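Local coordinates for protein aldehyde dehydrogenase (Bartonella henselae, PDB 3I44) that probably oxidises aldehydes to the corresponding carboxylic acids with NAD(P)+ as electron acceptor, at residues A155-D160 with L489-I494; D160-V165 with A188-V193; V165-P170 with L180-A185; D64-I69 with S236-L241. The protein carries 1 engineered substitution. All blocks are in the same frame, centred on the assembly; numbering follows the deposited sequence. Where two conformers were deposited one is given.

Strand 156-168 threads interactions 1, 2 and 3 together. Interaction 1 lies at its start, where it pairs with strand 489-494. Interaction 2 shares Asp160 with it and lies about 15 Å further on between centres. Interaction 3 shares Val165 with interaction 2, whose centre is about 10 Å away, and the two complete a beta-alpha-beta crossover. Interaction 4 sits about 13 Å from interaction 2 between centres and meets it where Leu241 CD2 packs on Val164 CG1 at 3.6 Å. The sodium ion bound by Ile46, Glu112 and Ile199 lies about 13 Å from the side chain of Thr169 in interaction 3.

Interaction 1: residues A155-D160 with L489-I494; sequences AILHYD and LDTKAI
Tyr159 and Thr491 lie side by side on one face of an antiparallel strand pair and point the same way, Thr491 CG2 approaching Tyr159 CE1 to 3.6 Å. Leu489 meets the tyrosine at about a right angle: its CD1 rests 3.9 Å from Tyr159 CB, and its CB lies at the ring edge. Further along this face, Leu157 leans across so that its CD1 reaches Thr491 CB at 3.9 Å. Six backbone bonds hold the ladder, two each in the hydrogen-bonded pairs Ile156-Ile494, His158-Lys492 and Asp160-Asp490. In aldehyde dehydrogenases such paired strands form the oligomerisation arm. Here Ala493 and Ile494 continue the sheet into a strand of the second subunit, and Asp490 makes salt bridges with Arg451 and Arg476 of that subunit. The other face carries a salt bridge, Lys492 NZ to Asp160 OD2 at 3.1 Å, weak as a hydrogen bond. The lysine sets out with CG anti to its backbone N (chi1 -175°) and bends at chi3 (-78°) to bring NZ to one carboxylate oxygen, OD2; the same NZ donates to Ala447 O of the second subunit. Ile156 CG2 packs beside Ile494 CB at 3.7 Å. Ile494 CD1 also sits over the centre of the His158 ring, a CH-pi contact that remains tentative because the histidine was modelled in two conformers.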
loop_
_atom_site.group_PDB
_atom_site.type_symbol
_atom_site.label_atom_id
_atom_site.label_comp_id
_atom_site.label_asym_id
_atom_site.label_seq_id
_atom_site.Cartn_x
_atom_site.Cartn_y
_atom_site.Cartn_z
ATOM N N ALA A 155 2.931 24.939 7.758
ATOM C CA ALA A 155 2.279 23.738 7.264
ATOM C C ALA A 155 2.275 22.667 8.368
ATOM O O ALA A 155 3.151 22.635 9.224
ATOM C CB ALA A 155 3.016 23.236 6.035
ATOM N N ILE A 156 1.281 21.793 8.334
ATOM C CA ILE A 156 1.074 20.784 9.344
ATOM C C ILE A 156 0.645 19.452 8.681
ATOM O O ILE A 156 -0.013 19.457 7.609
ATOM C CB ILE A 156 0.034 21.300 10.352
ATOM C CG1 ILE A 156 0.291 20.754 11.741
ATOM C CG2 ILE A 156 -1.405 21.014 9.913
ATOM C CD1 ILE A 156 -0.650 21.369 12.807
ATOM N N LEU A 157 1.052 18.336 9.311
ATOM C CA LEU A 157 0.595 16.995 8.964
ATOM C C LEU A 157 -0.475 16.559 9.950
ATOM O O LEU A 157 -0.315 16.685 11.168
ATOM C CB LEU A 157 1.772 16.020 8.937
ATOM C CG LEU A 157 1.522 14.554 8.526
ATOM C CD1 LEU A 157 1.314 14.440 7.015
ATOM C CD2 LEU A 157 2.685 13.639 8.942
ATOM N N HIS A 158 -1.591 16.078 9.427
ATOM C CA HIS A 158 -2.729 15.615 10.241
ATOM C C HIS A 158 -2.943 14.149 9.912
ATOM O O HIS A 158 -2.787 13.734 8.753
ATOM C CB HIS A 158 -4.037 16.354 9.911
ATOM C CG HIS A 158 -4.384 17.472 10.845
ATOM N ND1 HIS A 158 -5.684 17.860 11.082
ATOM C CD2 HIS A 158 -3.605 18.307 11.572
ATOM C CE1 HIS A 158 -5.692 18.878 11.924
ATOM N NE2 HIS A 158 -4.441 19.170 12.236
ATOM N N TYR A 159 -3.271 13.346 10.927
ATOM C CA TYR A 159 -3.639 11.947 10.726
ATOM C C TYR A 159 -5.127 11.826 10.979
ATOM O O TYR A 159 -5.627 12.300 12.029
ATOM C CB TYR A 159 -2.893 11.004 11.678
ATOM C CG TYR A 159 -1.396 10.890 11.431
ATOM C CD1 TYR A 159 -0.896 9.939 10.577
ATOM C CD2 TYR A 159 -0.504 11.769 12.030
ATOM C CE1 TYR A 159 0.443 9.843 10.338
ATOM C CE2 TYR A 159 0.843 11.688 11.804
ATOM C CZ TYR A 159 1.321 10.714 10.960
ATOM O OH TYR A 159 2.686 10.601 10.697
ATOM N N ASP A 160 -5.836 11.181 10.052
ATOM C CA ASP A 160 -7.297 10.960 10.169
ATOM C C ASP A 160 -7.634 9.453 10.134
ATOM O O ASP A 160 -7.059 8.703 9.328
ATOM C CB ASP A 160 -8.027 11.574 8.959
ATOM C CG ASP A 160 -8.139 13.105 9.004
ATOM O OD1 ASP A 160 -8.405 13.667 10.080
ATOM O OD2 ASP A 160 -8.042 13.706 7.904
ATOM N N LEU A 489 -4.620 4.977 9.582
ATOM C CA LEU A 489 -4.722 6.445 9.424
ATOM C C LEU A 489 -4.401 6.861 8.001
ATOM O O LEU A 489 -3.524 6.274 7.390
ATOM C CB LEU A 489 -3.694 7.133 10.355
ATOM C CG LEU A 489 -4.008 6.881 11.836
ATOM C CD1 LEU A 489 -2.858 7.283 12.784
ATOM C CD2 LEU A 489 -5.308 7.594 12.185
ATOM N N ASP A 490 -5.100 7.891 7.504
ATOM C CA ASP A 490 -4.711 8.629 6.332
ATOM C C ASP A 490 -3.943 9.855 6.795
ATOM O O ASP A 490 -4.215 10.423 7.881
ATOM C CB ASP A 490 -5.927 9.100 5.500
ATOM C CG ASP A 490 -6.436 8.036 4.512
ATOM O OD1 ASP A 490 -5.605 7.348 3.909
ATOM O OD2 ASP A 490 -7.680 7.920 4.321
ATOM N N THR A 491 -3.008 10.265 5.970
ATOM C CA THR A 491 -2.315 11.509 6.173
ATOM C C THR A 491 -2.941 12.637 5.345
ATOM O O THR A 491 -3.343 12.449 4.185
ATOM C CB THR A 491 -0.846 11.411 5.815
ATOM O OG1 THR A 491 -0.706 10.750 4.569
ATOM C CG2 THR A 491 -0.045 10.604 6.902
ATOM N N LYS A 492 -2.912 13.824 5.945
ATOM C CA LYS A 492 -3.412 15.037 5.341
ATOM C C LYS A 492 -2.399 16.171 5.566
ATOM O O LYS A 492 -2.038 16.477 6.709
ATOM C CB LYS A 492 -4.755 15.409 5.962
ATOM C CG LYS A 492 -5.428 16.607 5.317
ATOM C CD LYS A 492 -6.497 17.196 6.192
ATOM C CE LYS A 492 -7.727 16.398 6.153
ATOM N NZ LYS A 492 -8.643 16.713 7.249
ATOM N N ALA A 493 -1.957 16.786 4.476
ATOM C CA ALA A 493 -0.963 17.861 4.509
ATOM C C ALA A 493 -1.689 19.199 4.316
ATOM O O ALA A 493 -2.306 19.429 3.256
ATOM C CB ALA A 493 0.063 17.651 3.426
ATOM N N ILE A 494 -1.680 20.036 5.357
ATOM C CA ILE A 494 -2.379 21.316 5.381
ATOM C C ILE A 494 -1.313 22.441 5.193
ATOM O O ILE A 494 -0.323 22.486 5.928
ATOM C CB ILE A 494 -3.217 21.474 6.679
ATOM C CG1 ILE A 494 -4.220 20.323 6.839
ATOM C CG2 ILE A 494 -3.930 22.848 6.715
ATOM C CD1 ILE A 494 -4.791 20.137 8.259
#

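Interaction 2: residues D160-V165 with A188-V193; sequences DAIGVV and AGCTMV
Val165 and Met192 form a parallel bridge between strands 156-168 and 191-195, the two strands joined by helix 174-188 in a beta-alpha-beta unit of the Rossmann-like, probably nucleotide-binding, part of the fold. Val165 grips both sides of Met192 through the backbone: its N donates to Thr191 O at 3.0 Å, and its O accepts from Val193 N at 2.9 Å. The two side chains run alongside each other, Val165 CG2 lying 3.7 Å from Met192 CB. Before the bridge, Cys190 packs between the two segments. Its sulfur, swung beside the backbone N (chi1 -65°), touches Ile162 CG2 at 3.8 Å and also meets Ala161 CB and Val165 CG1. Ala161 CB presses on Ala188 O at 3.4 Å, where Gly189, with positive phi, closes the helix in a Schellman motif. The contact buries Gly163 O and Thr191 N without a polar partner in the model. Thr191 OG1 packs against the methyls of Val164 and hydrogen-bonds to Ala72 O. Helix 62-79 thus covers the Val164-Thr191 side of the sheet, whereas Met192 turns to helix 174-188 and packs on Val182, Ala185 and Leu186.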
loop_
_atom_site.group_PDB
_atom_site.type_symbol
_atom_site.label_atom_id
_atom_site.label_comp_id
_atom_site.label_asym_id
_atom_site.label_seq_id
_atom_site.Cartn_x
_atom_site.Cartn_y
_atom_site.Cartn_z
ATOM N N ASP A 160 -5.836 11.181 10.052
ATOM C CA ASP A 160 -7.297 10.960 10.169
ATOM C C ASP A 160 -7.634 9.453 10.134
ATOM O O ASP A 160 -7.059 8.703 9.328
ATOM C CB ASP A 160 -8.027 11.574 8.959
ATOM C CG ASP A 160 -8.139 13.105 9.004
ATOM O OD1 ASP A 160 -8.405 13.667 10.080
ATOM O OD2 ASP A 160 -8.042 13.706 7.904
ATOM N N ALA A 161 -8.588 9.027 10.955
ATOM C CA ALA A 161 -9.127 7.676 10.842
ATOM C C ALA A 161 -9.411 7.333 9.359
ATOM O O ALA A 161 -10.127 8.067 8.684
ATOM C CB ALA A 161 -10.399 7.553 11.663
ATOM N N ILE A 162 -8.853 6.231 8.864
ATOM C CA ILE A 162 -9.073 5.839 7.459
ATOM C C ILE A 162 -10.574 5.609 7.186
ATOM O O ILE A 162 -11.058 5.887 6.077
ATOM C CB ILE A 162 -8.176 4.640 7.022
ATOM C CG1 ILE A 162 -8.060 4.603 5.490
ATOM C CG2 ILE A 162 -8.696 3.310 7.585
ATOM C CD1 ILE A 162 -6.882 3.709 4.893
ATOM N N GLY A 163 -11.307 5.164 8.202
ATOM C CA GLY A 163 -12.751 4.928 8.073
ATOM C C GLY A 163 -13.210 3.619 8.683
ATOM O O GLY A 163 -12.711 3.194 9.722
ATOM N N VAL A 164 -14.188 2.979 8.029
ATOM C CA VAL A 164 -14.730 1.723 8.463
ATOM C C VAL A 164 -13.874 0.662 7.811
ATOM O O VAL A 164 -13.642 0.718 6.631
ATOM C CB VAL A 164 -16.224 1.547 8.079
ATOM C CG1 VAL A 164 -16.782 0.307 8.743
ATOM C CG2 VAL A 164 -17.080 2.762 8.482
ATOM N N VAL A 165 -13.383 -0.301 8.589
ATOM C CA VAL A 165 -12.409 -1.260 8.107
ATOM C C VAL A 165 -12.849 -2.688 8.290
ATOM O O VAL A 165 -13.619 -3.033 9.206
ATOM C CB VAL A 165 -11.031 -1.011 8.760
ATOM C CG1 VAL A 165 -10.648 0.466 8.528
ATOM C CG2 VAL A 165 -11.066 -1.315 10.275
ATOM N N ALA A 188 -6.821 4.547 16.378
ATOM C CA ALA A 188 -6.851 5.410 15.210
ATOM C C ALA A 188 -8.217 6.122 15.032
ATOM O O ALA A 188 -8.305 7.102 14.298
ATOM C CB ALA A 188 -6.502 4.626 13.937
ATOM N N GLY A 189 -9.249 5.644 15.712
ATOM C CA GLY A 189 -10.605 6.218 15.575
ATOM C C GLY A 189 -11.486 5.550 14.511
ATOM O O GLY A 189 -12.521 6.122 14.098
ATOM N N CYS A 190 -11.074 4.374 14.049
ATOM C CA CYS A 190 -11.854 3.585 13.089
ATOM C C CYS A 190 -12.903 2.745 13.781
ATOM O O CYS A 190 -12.750 2.413 14.946
ATOM C CB CYS A 190 -10.955 2.645 12.299
ATOM S SG CYS A 190 -9.776 3.457 11.260
ATOM N N THR A 191 -13.936 2.357 13.042
ATOM C CA THR A 191 -14.856 1.284 13.434
ATOM C C THR A 191 -14.591 0.100 12.480
ATOM O O THR A 191 -13.882 0.236 11.449
ATOM C CB THR A 191 -16.320 1.758 13.370
ATOM O OG1 THR A 191 -16.635 2.091 12.022
ATOM C CG2 THR A 191 -16.541 3.030 14.257
ATOM N N MET A 192 -15.100 -1.076 12.814
ATOM C CA MET A 192 -14.581 -2.299 12.159
ATOM C C MET A 192 -15.551 -3.466 12.156
ATOM O O MET A 192 -16.392 -3.573 13.038
ATOM C CB MET A 192 -13.275 -2.768 12.834
ATOM C CG MET A 192 -13.433 -3.144 14.299
ATOM S SD MET A 192 -11.981 -2.707 15.320
ATOM C CE MET A 192 -12.179 -0.931 15.386
ATOM N N VAL A 193 -15.391 -4.329 11.157
ATOM C CA VAL A 193 -16.007 -5.643 11.138
ATOM C C VAL A 193 -14.896 -6.680 11.072
ATOM O O VAL A 193 -14.071 -6.676 10.149
ATOM C CB VAL A 193 -16.985 -5.838 9.971
ATOM C CG1 VAL A 193 -17.603 -7.278 10.012
ATOM C CG2 VAL A 193 -18.085 -4.778 10.040
#

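Interaction 3: residues V165-P170 with L180-A185; sequences VGLITP and LKVIPA
The first strand and the connecting helix of a beta-alpha-beta crossover pack together here, with Leu167 and Lys181 at the centre. Strand 165-168 and helix segment 180-185 run nearly antiparallel, at 157°, with their axes 9.3 Å apart, the helix doubling back over the sheet as in Rossmann-like domains. Leu167 sends CD1 against Val182 CG2 at 3.8 Å, the two side chains crossing at about a right angle. It also slides past Lys181 in the opposite sense, its CD1 lying 4.0 Å from Lys181 CB. The lysine uses its aliphatic length as packing surface: Lys181 CD lies 3.9 Å from Thr169 CG2, and Lys181 CE comes to 3.6 Å from Ile168 O. A bend at the end of the chain (chi4 -68°) then turns NZ away to partners beyond these segments, where it hydrogen-bonds to Ser245 OG and Thr247 OG1 and forms a salt bridge with Glu479. Three polar partners thus hold the buried amino end in place. At the other end, Val165 CG2 makes a looser contact with Ala185 CB at 4.4 Å. The helix is kinked at Pro184, whose N cannot bond to the preceding turn, and the following bond from Ala185 N to Lys181 O is weak. Strands 191-195 and 243-247 flank strand 156-168 in the sheet. Leu180, Ile183 and Pro184 are directed to helix 117-141, where all three pack on Phe135, so that helix 174-188 lies between the sheet and that helix.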
loop_
_atom_site.group_PDB
_atom_site.type_symbol
_atom_site.label_atom_id
_atom_site.label_comp_id
_atom_site.label_asym_id
_atom_site.label_seq_id
_atom_site.Cartn_x
_atom_site.Cartn_y
_atom_site.Cartn_z
ATOM N N VAL A 165 -13.383 -0.301 8.589
ATOM C CA VAL A 165 -12.409 -1.260 8.107
ATOM C C VAL A 165 -12.849 -2.688 8.290
ATOM O O VAL A 165 -13.619 -3.033 9.206
ATOM C CB VAL A 165 -11.031 -1.011 8.760
ATOM C CG1 VAL A 165 -10.648 0.466 8.528
ATOM C CG2 VAL A 165 -11.066 -1.315 10.275
ATOM N N GLY A 166 -12.320 -3.528 7.400
ATOM C CA GLY A 166 -12.503 -4.985 7.460
ATOM C C GLY A 166 -11.273 -5.697 7.971
ATOM O O GLY A 166 -10.158 -5.459 7.498
ATOM N N LEU A 167 -11.481 -6.576 8.944
ATOM C CA LEU A 167 -10.410 -7.301 9.620
ATOM C C LEU A 167 -10.641 -8.783 9.471
ATOM O O LEU A 167 -11.708 -9.270 9.809
ATOM C CB LEU A 167 -10.349 -6.924 11.105
ATOM C CG LEU A 167 -10.317 -5.425 11.472
ATOM C CD1 LEU A 167 -10.150 -5.213 12.972
ATOM C CD2 LEU A 167 -9.162 -4.708 10.690
ATOM N N ILE A 168 -9.631 -9.513 8.986
ATOM C CA ILE A 168 -9.772 -10.956 8.759
ATOM C C ILE A 168 -8.583 -11.679 9.340
ATOM O O ILE A 168 -7.434 -11.349 9.016
ATOM C CB ILE A 168 -9.910 -11.315 7.259
ATOM C CG1 ILE A 168 -11.177 -10.705 6.678
ATOM C CG2 ILE A 168 -9.878 -12.864 7.038
ATOM C CD1 ILE A 168 -11.264 -10.790 5.137
ATOM N N THR A 169 -8.859 -12.620 10.247
ATOM C CA THR A 169 -7.793 -13.230 11.026
ATOM C C THR A 169 -7.825 -14.753 10.870
ATOM O O THR A 169 -8.876 -15.322 10.617
ATOM C CB THR A 169 -7.939 -12.866 12.506
ATOM O OG1 THR A 169 -9.251 -13.197 12.941
ATOM C CG2 THR A 169 -7.704 -11.369 12.748
ATOM N N PRO A 170 -6.685 -15.419 11.068
ATOM C CA PRO A 170 -6.603 -16.862 10.901
ATOM C C PRO A 170 -6.678 -17.610 12.253
ATOM O O PRO A 170 -7.040 -17.010 13.280
ATOM C CB PRO A 170 -5.241 -17.013 10.240
ATOM C CG PRO A 170 -4.421 -15.966 10.922
ATOM C CD PRO A 170 -5.356 -14.862 11.357
ATOM N N LEU A 180 -3.396 -7.438 17.195
ATOM C CA LEU A 180 -2.638 -6.641 16.221
ATOM C C LEU A 180 -3.523 -5.821 15.276
ATOM O O LEU A 180 -3.053 -4.832 14.742
ATOM C CB LEU A 180 -1.686 -7.506 15.406
ATOM C CG LEU A 180 -0.380 -7.895 16.122
ATOM C CD1 LEU A 180 0.399 -8.894 15.230
ATOM C CD2 LEU A 180 0.513 -6.685 16.584
ATOM N N LYS A 181 -4.781 -6.210 15.077
ATOM C CA LYS A 181 -5.642 -5.477 14.184
ATOM C C LYS A 181 -6.647 -4.604 14.908
ATOM O O LYS A 181 -6.807 -3.470 14.541
ATOM C CB LYS A 181 -6.369 -6.437 13.243
ATOM C CG LYS A 181 -5.399 -7.198 12.331
ATOM C CD LYS A 181 -6.182 -8.024 11.305
ATOM C CE LYS A 181 -5.281 -9.019 10.623
ATOM N NZ LYS A 181 -4.252 -8.360 9.723
ATOM N N VAL A 182 -7.321 -5.128 15.925
ATOM C CA VAL A 182 -8.446 -4.407 16.521
ATOM C C VAL A 182 -7.970 -3.214 17.367
ATOM O O VAL A 182 -8.594 -2.167 17.365
ATOM C CB VAL A 182 -9.301 -5.330 17.405
ATOM C CG1 VAL A 182 -10.298 -4.521 18.204
ATOM C CG2 VAL A 182 -10.003 -6.403 16.539
ATOM N N ILE A 183 -6.892 -3.396 18.125
ATOM C CA ILE A 183 -6.385 -2.342 19.004
ATOM C C ILE A 183 -5.918 -1.107 18.237
ATOM O O ILE A 183 -6.314 -0.027 18.592
ATOM C CB ILE A 183 -5.296 -2.868 19.985
ATOM C CG1 ILE A 183 -5.868 -3.998 20.844
ATOM C CG2 ILE A 183 -4.721 -1.729 20.834
ATOM C CD1 ILE A 183 -7.098 -3.633 21.756
ATOM N N PRO A 184 -5.071 -1.241 17.191
ATOM C CA PRO A 184 -4.670 0.017 16.524
ATOM C C PRO A 184 -5.843 0.684 15.765
ATOM O O PRO A 184 -5.878 1.917 15.644
ATOM C CB PRO A 184 -3.524 -0.412 15.588
ATOM C CG PRO A 184 -3.696 -1.879 15.406
ATOM C CD PRO A 184 -4.285 -2.385 16.706
ATOM N N ALA A 185 -6.830 -0.117 15.334
ATOM C CA ALA A 185 -8.004 0.424 14.641
ATOM C C ALA A 185 -8.851 1.251 15.619
ATOM O O ALA A 185 -9.294 2.346 15.290
ATOM C CB ALA A 185 -8.841 -0.722 13.975
#

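Interaction 4: residues D64-I69 with S236-L241; sequences DADKAI and SAHPDL
Ile69 CD1 sits over the centre of the His238 ring, a CH-pi contact with the methyl 3.4 Å from the ring centroid. The second branch of the isoleucine, CG2, packs on Asp240 CB at 3.7 Å, while Ile69 CG1 meets Leu241 CD2 at 4.1 Å. At the ring edge, His238 NE2 donates to Asp66 OD1 at 3.1 Å through a bent bond, with an angle of 139° at the hydrogen. The oxygen is met on its anti side, with the donor 27° out of the carboxylate plane, and the carboxylate and ring planes are turned 62° apart. Pro239 CD lies against the ring face opposite Ile69. On its other nitrogen, His238 ND1 accepts from Asp240 N at 3.1 Å within the type I turn His238-Leu241, a bond that fixes the rotation of the imidazole. Asp66 OD1 is steadied in turn by the hydroxyl of Tyr234 on helix 228-237, while Ile69 also packs on Leu235 of that helix. The contact thus ties helix 62-79 to the turn leading into strand 243-247. With ND1 taking a backbone N-H and NE2 giving one to a carboxylate, the bonding is consistent with a neutral imidazole protonated at NE2, its orientation set by both nitrogens.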
loop_
_atom_site.group_PDB
_atom_site.type_symbol
_atom_site.label_atom_id
_atom_site.label_comp_id
_atom_site.label_asym_id
_atom_site.label_seq_id
_atom_site.Cartn_x
_atom_site.Cartn_y
_atom_site.Cartn_z
ATOM N N ASP A 64 -25.766 -10.523 6.626
ATOM C CA ASP A 64 -25.181 -10.333 7.970
ATOM C C ASP A 64 -24.008 -9.352 7.864
ATOM O O ASP A 64 -23.816 -8.512 8.727
ATOM C CB ASP A 64 -24.691 -11.651 8.581
ATOM C CG ASP A 64 -25.779 -12.691 8.680
ATOM O OD1 ASP A 64 -26.852 -12.377 9.240
ATOM O OD2 ASP A 64 -25.550 -13.829 8.222
ATOM N N ALA A 65 -23.234 -9.461 6.796
ATOM C CA ALA A 65 -22.143 -8.520 6.568
ATOM C C ALA A 65 -22.675 -7.093 6.409
ATOM O O ALA A 65 -22.117 -6.163 6.991
ATOM C CB ALA A 65 -21.332 -8.915 5.361
ATOM N N ASP A 66 -23.761 -6.914 5.643
ATOM C CA ASP A 66 -24.301 -5.570 5.420
ATOM C C ASP A 66 -24.745 -4.983 6.741
ATOM O O ASP A 66 -24.485 -3.824 6.995
ATOM C CB ASP A 66 -25.462 -5.558 4.410
ATOM C CG ASP A 66 -25.024 -5.876 2.987
ATOM O OD1 ASP A 66 -23.858 -5.653 2.607
ATOM O OD2 ASP A 66 -25.872 -6.382 2.231
ATOM N N LYS A 67 -25.386 -5.789 7.580
ATOM C CA LYS A 67 -25.831 -5.360 8.909
ATOM C C LYS A 67 -24.646 -4.855 9.749
ATOM O O LYS A 67 -24.683 -3.764 10.300
ATOM C CB LYS A 67 -26.470 -6.527 9.685
ATOM C CG LYS A 67 -27.996 -6.696 9.643
ATOM C CD LYS A 67 -28.484 -7.754 10.711
ATOM C CE LYS A 67 -28.383 -7.240 12.183
ATOM N NZ LYS A 67 -28.774 -8.294 13.226
ATOM N N ALA A 68 -23.635 -5.705 9.896
ATOM C CA ALA A 68 -22.400 -5.355 10.616
ATOM C C ALA A 68 -21.777 -4.053 10.072
ATOM O O ALA A 68 -21.493 -3.126 10.831
ATOM C CB ALA A 68 -21.401 -6.526 10.568
ATOM N N ILE A 69 -21.634 -3.951 8.757
ATOM C CA ILE A 69 -21.023 -2.778 8.167
ATOM C C ILE A 69 -21.900 -1.532 8.411
ATOM O O ILE A 69 -21.371 -0.466 8.690
ATOM C CB ILE A 69 -20.756 -2.969 6.653
ATOM C CG1 ILE A 69 -19.699 -4.061 6.423
ATOM C CG2 ILE A 69 -20.343 -1.642 5.985
ATOM C CD1 ILE A 69 -19.620 -4.520 4.946
ATOM N N SER A 236 -13.961 -7.713 1.349
ATOM C CA SER A 236 -12.873 -7.111 0.585
ATOM C C SER A 236 -13.365 -6.320 -0.622
ATOM O O SER A 236 -12.680 -5.424 -1.098
ATOM C CB SER A 236 -11.868 -8.167 0.159
ATOM O OG SER A 236 -12.531 -9.137 -0.604
ATOM N N ALA A 237 -14.570 -6.613 -1.099
ATOM C CA ALA A 237 -15.144 -5.892 -2.231
ATOM C C ALA A 237 -16.200 -4.855 -1.834
ATOM O O ALA A 237 -16.707 -4.147 -2.686
ATOM C CB ALA A 237 -15.715 -6.906 -3.294
ATOM N N HIS A 238 -16.515 -4.731 -0.545
ATOM C CA HIS A 238 -17.644 -3.907 -0.140
ATOM C C HIS A 238 -17.315 -2.401 -0.275
ATOM O O HIS A 238 -16.257 -1.943 0.150
ATOM C CB HIS A 238 -18.072 -4.239 1.286
ATOM C CG HIS A 238 -19.460 -3.808 1.610
ATOM N ND1 HIS A 238 -19.791 -2.495 1.859
ATOM C CD2 HIS A 238 -20.611 -4.513 1.708
ATOM C CE1 HIS A 238 -21.085 -2.409 2.103
ATOM N NE2 HIS A 238 -21.606 -3.621 2.024
ATOM N N PRO A 239 -18.229 -1.632 -0.869
ATOM C CA PRO A 239 -17.913 -0.220 -1.122
ATOM C C PRO A 239 -17.855 0.672 0.137
ATOM O O PRO A 239 -17.239 1.726 0.080
ATOM C CB PRO A 239 -19.030 0.230 -2.087
ATOM C CG PRO A 239 -20.192 -0.695 -1.808
ATOM C CD PRO A 239 -19.554 -2.029 -1.406
ATOM N N ASP A 240 -18.453 0.252 1.249
ATOM C CA ASP A 240 -18.438 1.054 2.483
ATOM C C ASP A 240 -17.250 0.759 3.424
ATOM O O ASP A 240 -17.194 1.309 4.524
ATOM C CB ASP A 240 -19.719 0.869 3.277
ATOM C CG ASP A 240 -20.941 1.465 2.587
ATOM O OD1 ASP A 240 -20.812 2.395 1.791
ATOM O OD2 ASP A 240 -22.041 0.975 2.844
ATOM N N LEU A 241 -16.330 -0.116 3.014
ATOM C CA LEU A 241 -15.088 -0.293 3.778
ATOM C C LEU A 241 -13.958 0.413 3.067
ATOM O O LEU A 241 -13.830 0.339 1.842
ATOM C CB LEU A 241 -14.749 -1.766 3.994
ATOM C CG LEU A 241 -15.788 -2.612 4.740
ATOM C CD1 LEU A 241 -15.249 -4.100 4.861
ATOM C CD2 LEU A 241 -16.152 -2.004 6.083
#